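Local coordinates for glyoxalase-like domain protein (Staphylococcus aureus, PDB 3P8A) that is of unknown function but belongs to the glyoxalase-like (VOC) family, whose paired beta-alpha-beta-beta-beta modules often enclose a metal-dependent active site, at residues M21-D33 with Y103-N115. Numbering follows the deposited sequence.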
loop_
_atom_site.group_PDB
_atom_site.type_symbol
_atom_site.label_atom_id
_atom_site.label_comp_id
_atom_site.label_asym_id
_atom_site.label_seq_id
_atom_site.Cartn_x
_atom_site.Cartn_y
_atom_site.Cartn_z
HETATM N N MSE A 21 -10.239 9.655 -13.953
HETATM C CA MSE A 21 -10.388 8.700 -12.847
HETATM C C MSE A 21 -9.827 9.234 -11.518
HETATM O O MSE A 21 -8.643 9.579 -11.439
HETATM C CB MSE A 21 -9.823 7.297 -13.200
HETATM C CG MSE A 21 -8.407 7.318 -13.792
HETATM SE SE MSE A 21 -7.511 5.578 -13.783
HETATM C CE MSE A 21 -5.653 6.207 -13.853
ATOM N N ILE A 22 -10.686 9.320 -10.480
ATOM C CA ILE A 22 -10.259 9.835 -9.182
ATOM C C ILE A 22 -9.616 8.764 -8.292
ATOM O O ILE A 22 -10.285 7.820 -7.845
ATOM C CB ILE A 22 -11.225 10.857 -8.484
ATOM C CG1 ILE A 22 -12.107 10.263 -7.374
ATOM C CG2 ILE A 22 -12.043 11.673 -9.490
ATOM C CD1 ILE A 22 -11.696 10.717 -5.985
ATOM N N LEU A 23 -8.287 8.878 -8.132
ATOM C CA LEU A 23 -7.447 7.983 -7.321
ATOM C C LEU A 23 -6.923 8.705 -6.107
ATOM O O LEU A 23 -6.492 9.848 -6.209
ATOM C CB LEU A 23 -6.239 7.443 -8.129
ATOM C CG LEU A 23 -6.552 6.620 -9.345
ATOM C CD1 LEU A 23 -5.301 6.254 -10.087
ATOM C CD2 LEU A 23 -7.286 5.380 -8.975
ATOM N N LYS A 24 -6.919 8.021 -4.968
ATOM C CA LYS A 24 -6.369 8.539 -3.716
ATOM C C LYS A 24 -5.571 7.428 -3.058
ATOM O O LYS A 24 -5.824 6.252 -3.322
ATOM C CB LYS A 24 -7.485 8.994 -2.765
ATOM C CG LYS A 24 -8.255 10.219 -3.228
ATOM C CD LYS A 24 -9.386 10.518 -2.265
ATOM C CE LYS A 24 -10.037 11.853 -2.537
ATOM N NZ LYS A 24 -11.147 12.124 -1.580
ATOM N N PHE A 25 -4.638 7.789 -2.172
ATOM C CA PHE A 25 -3.851 6.804 -1.427
ATOM C C PHE A 25 -4.781 6.078 -0.434
ATOM O O PHE A 25 -5.531 6.734 0.280
ATOM C CB PHE A 25 -2.710 7.533 -0.668
ATOM C CG PHE A 25 -1.896 6.630 0.218
ATOM C CD1 PHE A 25 -0.892 5.834 -0.312
ATOM C CD2 PHE A 25 -2.148 6.556 1.581
ATOM C CE1 PHE A 25 -0.168 4.975 0.504
ATOM C CE2 PHE A 25 -1.421 5.692 2.394
ATOM C CZ PHE A 25 -0.431 4.920 1.853
ATOM N N ASP A 26 -4.756 4.731 -0.415
ATOM C CA ASP A 26 -5.570 3.996 0.546
ATOM C C ASP A 26 -4.751 3.471 1.707
ATOM O O ASP A 26 -5.031 3.796 2.856
ATOM C CB ASP A 26 -6.360 2.858 -0.113
ATOM C CG ASP A 26 -7.510 2.408 0.768
ATOM O OD1 ASP A 26 -8.479 3.192 0.928
ATOM O OD2 ASP A 26 -7.444 1.279 1.294
ATOM N N HIS A 27 -3.769 2.619 1.418
ATOM C CA HIS A 27 -2.975 2.048 2.483
ATOM C C HIS A 27 -1.610 1.601 1.995
ATOM O O HIS A 27 -1.377 1.539 0.789
ATOM C CB HIS A 27 -3.745 0.910 3.223
ATOM C CG HIS A 27 -4.138 -0.271 2.386
ATOM N ND1 HIS A 27 -5.316 -0.288 1.663
ATOM C CD2 HIS A 27 -3.524 -1.465 2.236
ATOM C CE1 HIS A 27 -5.383 -1.482 1.112
ATOM N NE2 HIS A 27 -4.308 -2.207 1.399
ATOM N N ILE A 28 -0.683 1.395 2.943
ATOM C CA ILE A 28 0.639 0.868 2.689
ATOM C C ILE A 28 0.714 -0.470 3.416
ATOM O O ILE A 28 0.194 -0.592 4.521
ATOM C CB ILE A 28 1.799 1.854 3.075
ATOM C CG1 ILE A 28 3.172 1.277 2.676
ATOM C CG2 ILE A 28 1.754 2.320 4.550
ATOM C CD1 ILE A 28 4.273 2.338 2.510
ATOM N N ILE A 29 1.331 -1.465 2.799
ATOM C CA ILE A 29 1.462 -2.796 3.388
ATOM C C ILE A 29 2.825 -2.997 3.940
ATOM O O ILE A 29 3.817 -2.864 3.215
ATOM C CB ILE A 29 1.100 -3.920 2.383
ATOM C CG1 ILE A 29 -0.323 -3.723 1.832
ATOM C CG2 ILE A 29 1.247 -5.326 3.011
ATOM C CD1 ILE A 29 -0.358 -3.795 0.385
ATOM N N HIS A 30 2.869 -3.401 5.213
ATOM C CA HIS A 30 4.096 -3.744 5.904
ATOM C C HIS A 30 4.038 -5.220 6.347
ATOM O O HIS A 30 3.228 -5.568 7.214
ATOM C CB HIS A 30 4.334 -2.782 7.081
ATOM C CG HIS A 30 5.632 -2.980 7.820
ATOM N ND1 HIS A 30 5.958 -2.193 8.918
ATOM C CD2 HIS A 30 6.634 -3.870 7.608
ATOM C CE1 HIS A 30 7.144 -2.622 9.329
ATOM N NE2 HIS A 30 7.591 -3.635 8.572
ATOM N N TYR A 31 4.915 -6.078 5.762
ATOM C CA TYR A 31 5.016 -7.485 6.138
ATOM C C TYR A 31 5.836 -7.605 7.432
ATOM O O TYR A 31 6.976 -7.172 7.468
ATOM C CB TYR A 31 5.564 -8.390 5.000
ATOM C CG TYR A 31 6.011 -9.764 5.472
ATOM C CD1 TYR A 31 7.306 -10.216 5.237
ATOM C CD2 TYR A 31 5.161 -10.581 6.219
ATOM C CE1 TYR A 31 7.734 -11.465 5.695
ATOM C CE2 TYR A 31 5.605 -11.788 6.759
ATOM C CZ TYR A 31 6.886 -12.235 6.473
ATOM O OH TYR A 31 7.310 -13.440 6.967
ATOM N N ILE A 32 5.210 -8.147 8.503
ATOM C CA ILE A 32 5.815 -8.334 9.829
ATOM C C ILE A 32 5.661 -9.780 10.267
ATOM O O ILE A 32 4.540 -10.245 10.418
ATOM C CB ILE A 32 5.233 -7.332 10.885
ATOM C CG1 ILE A 32 5.689 -5.896 10.569
ATOM C CG2 ILE A 32 5.657 -7.723 12.327
ATOM C CD1 ILE A 32 5.122 -4.814 11.441
ATOM N N ASP A 33 6.778 -10.480 10.495
ATOM C CA ASP A 33 6.732 -11.862 10.973
ATOM C C ASP A 33 6.286 -11.834 12.446
ATOM O O ASP A 33 6.648 -10.904 13.147
ATOM C CB ASP A 33 8.126 -12.503 10.870
ATOM C CG ASP A 33 8.207 -13.870 11.515
ATOM O OD1 ASP A 33 7.457 -14.766 11.090
ATOM O OD2 ASP A 33 9.036 -14.044 12.424
ATOM N N TYR A 103 10.245 -13.777 1.880
ATOM C CA TYR A 103 9.933 -13.559 3.308
ATOM C C TYR A 103 10.775 -12.450 3.961
ATOM O O TYR A 103 10.959 -12.446 5.177
ATOM C CB TYR A 103 9.969 -14.890 4.111
ATOM C CG TYR A 103 8.904 -15.884 3.691
ATOM C CD1 TYR A 103 7.668 -15.921 4.329
ATOM C CD2 TYR A 103 9.150 -16.818 2.691
ATOM C CE1 TYR A 103 6.677 -16.823 3.938
ATOM C CE2 TYR A 103 8.166 -17.724 2.289
ATOM C CZ TYR A 103 6.931 -17.725 2.920
ATOM O OH TYR A 103 5.967 -18.641 2.583
ATOM N N GLU A 104 11.237 -11.493 3.156
ATOM C CA GLU A 104 11.964 -10.319 3.629
ATOM C C GLU A 104 10.909 -9.355 4.178
ATOM O O GLU A 104 9.977 -8.983 3.466
ATOM C CB GLU A 104 12.734 -9.661 2.485
ATOM C CG GLU A 104 13.948 -10.450 2.019
ATOM C CD GLU A 104 14.471 -10.083 0.637
ATOM O OE1 GLU A 104 14.213 -8.951 0.164
ATOM O OE2 GLU A 104 15.159 -10.934 0.030
ATOM N N GLN A 105 11.040 -8.980 5.445
ATOM C CA GLN A 105 10.098 -8.076 6.113
ATOM C C GLN A 105 10.299 -6.633 5.655
ATOM O O GLN A 105 11.413 -6.266 5.287
ATOM C CB GLN A 105 10.273 -8.176 7.624
ATOM C CG GLN A 105 9.947 -9.564 8.145
ATOM C CD GLN A 105 10.166 -9.647 9.627
ATOM O OE1 GLN A 105 9.333 -9.223 10.427
ATOM N NE2 GLN A 105 11.324 -10.122 10.017
ATOM N N GLY A 106 9.224 -5.848 5.693
ATOM C CA GLY A 106 9.234 -4.448 5.302
ATOM C C GLY A 106 8.025 -4.063 4.489
ATOM O O GLY A 106 7.097 -4.866 4.311
ATOM N N PHE A 107 8.016 -2.809 4.007
ATOM C CA PHE A 107 6.946 -2.321 3.155
ATOM C C PHE A 107 6.911 -3.145 1.873
ATOM O O PHE A 107 7.957 -3.386 1.254
ATOM C CB PHE A 107 7.120 -0.830 2.860
ATOM C CG PHE A 107 6.891 0.089 4.031
ATOM C CD1 PHE A 107 5.786 -0.077 4.859
ATOM C CD2 PHE A 107 7.722 1.186 4.244
ATOM C CE1 PHE A 107 5.540 0.807 5.897
ATOM C CE2 PHE A 107 7.465 2.092 5.272
ATOM C CZ PHE A 107 6.392 1.881 6.116
ATOM N N LYS A 108 5.722 -3.658 1.528
ATOM C CA LYS A 108 5.546 -4.506 0.342
ATOM C C LYS A 108 4.987 -3.755 -0.864
ATOM O O LYS A 108 5.424 -3.997 -2.005
ATOM C CB LYS A 108 4.636 -5.705 0.654
ATOM C CG LYS A 108 5.197 -6.691 1.704
ATOM C CD LYS A 108 6.369 -7.557 1.189
ATOM C CE LYS A 108 7.715 -7.127 1.739
ATOM N NZ LYS A 108 8.846 -7.745 0.953
ATOM N N ASN A 109 3.992 -2.888 -0.621
ATOM C CA ASN A 109 3.322 -2.145 -1.678
ATOM C C ASN A 109 2.436 -1.065 -1.107
ATOM O O ASN A 109 2.286 -0.942 0.112
ATOM C CB ASN A 109 2.439 -3.108 -2.534
ATOM C CG ASN A 109 2.367 -2.727 -3.997
ATOM O OD1 ASN A 109 2.625 -1.577 -4.401
ATOM N ND2 ASN A 109 2.037 -3.684 -4.820
ATOM N N ILE A 110 1.834 -0.277 -2.009
ATOM C CA ILE A 110 0.831 0.736 -1.668
ATOM C C ILE A 110 -0.410 0.394 -2.474
ATOM O O ILE A 110 -0.331 -0.234 -3.538
ATOM C CB ILE A 110 1.321 2.187 -1.893
ATOM C CG1 ILE A 110 1.797 2.402 -3.370
ATOM C CG2 ILE A 110 2.424 2.546 -0.866
ATOM C CD1 ILE A 110 1.912 3.888 -3.770
ATOM N N CYS A 111 -1.540 0.836 -1.985
ATOM C CA CYS A 111 -2.821 0.558 -2.573
ATOM C C CYS A 111 -3.524 1.880 -2.759
ATOM O O CYS A 111 -3.551 2.708 -1.851
ATOM C CB CYS A 111 -3.604 -0.376 -1.650
ATOM S SG CYS A 111 -5.281 -0.765 -2.211
ATOM N N LEU A 112 -4.096 2.069 -3.949
ATOM C CA LEU A 112 -4.793 3.287 -4.287
ATOM C C LEU A 112 -6.305 3.036 -4.358
ATOM O O LEU A 112 -6.761 2.084 -4.987
ATOM C CB LEU A 112 -4.255 3.865 -5.623
ATOM C CG LEU A 112 -2.727 4.123 -5.743
ATOM C CD1 LEU A 112 -2.371 4.625 -7.146
ATOM C CD2 LEU A 112 -2.232 5.149 -4.688
ATOM N N HIS A 113 -7.063 3.916 -3.711
ATOM C CA HIS A 113 -8.514 3.900 -3.604
ATOM C C HIS A 113 -9.219 4.453 -4.877
ATOM O O HIS A 113 -8.820 5.503 -5.381
ATOM C CB HIS A 113 -8.898 4.740 -2.362
ATOM C CG HIS A 113 -10.345 5.102 -2.290
ATOM N ND1 HIS A 113 -11.253 4.289 -1.648
ATOM C CD2 HIS A 113 -10.999 6.164 -2.815
ATOM C CE1 HIS A 113 -12.434 4.872 -1.804
ATOM N NE2 HIS A 113 -12.331 6.000 -2.510
ATOM N N THR A 114 -10.301 3.779 -5.324
ATOM C CA THR A 114 -11.192 4.235 -6.399
ATOM C C THR A 114 -12.646 4.013 -6.040
ATOM O O THR A 114 -12.959 3.051 -5.360
ATOM C CB THR A 114 -10.960 3.557 -7.754
ATOM O OG1 THR A 114 -10.137 2.389 -7.721
ATOM C CG2 THR A 114 -10.659 4.522 -8.807
ATOM N N ASN A 115 -13.545 4.853 -6.545
ATOM C CA ASN A 115 -14.978 4.641 -6.358
ATOM C C ASN A 115 -15.548 3.889 -7.574
ATOM O O ASN A 115 -16.701 3.452 -7.545
ATOM C CB ASN A 115 -15.695 5.959 -6.080
ATOM C CG ASN A 115 -15.550 6.417 -4.642
ATOM O OD1 ASN A 115 -15.830 5.675 -3.682
ATOM N ND2 ASN A 115 -15.126 7.660 -4.463
HETATM O O HOH W 1 -13.050 6.963 -8.598
#
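Cys-111 O is gripped by two successive amides, Asp-26 N at 2.8 Å and His-27 N, longer at 3.3 Å. Two residues facing one make a classic beta bulge, here in the antiparallel pairing of 24-31 with 106-113, central strands of the eight-stranded mixed sheet of this glyoxalase-like fold. Strand 69-75 borders 24-31 on its other edge, and 166-170 borders 106-113. On one side of the bulge Lys-24 pairs with His-113, on the other Tyr-31 with Gly-106. At the bulge Asp-26 OD2 accepts from His-27 ND1 with its anti lone pair, almost in the imidazole plane, which helps to fix the ring's rotation. With CG between the backbone N and the carbonyl carbon (chi1 61°), the His-27 ring brings one face to Cys-111 CB, which lies 3.6 Å from the ring centroid, while SG comes obliquely; Tyr-69 stacks on the same imidazole. On the opposite face of the sheet Ile-28 CD1 sits over the centre of the Phe-107 ring, 3.7 Å from the centroid, and Ile-29 O meets that ring at its edge. The planes of His-30 and Phe-107 are inclined at 61°; both nitrogens of His-30 are satisfied elsewhere, ND1 by Tyr-268 OH and NE2 by Arg-264 O. Tyr-31 turns its ring edge to the carbonyls of Tyr-103 and Glu-104, and its CB packs on Lys-108 CG; the amine of that lysine forms a salt bridge with Glu-101 and also donates to Glu-104 O. Just past the end of strand 24-31, and before the start of 106-113, Gln-105 OE1 accepts from Asp-33 N at 2.8 Å, the donor 52° above the amide plane.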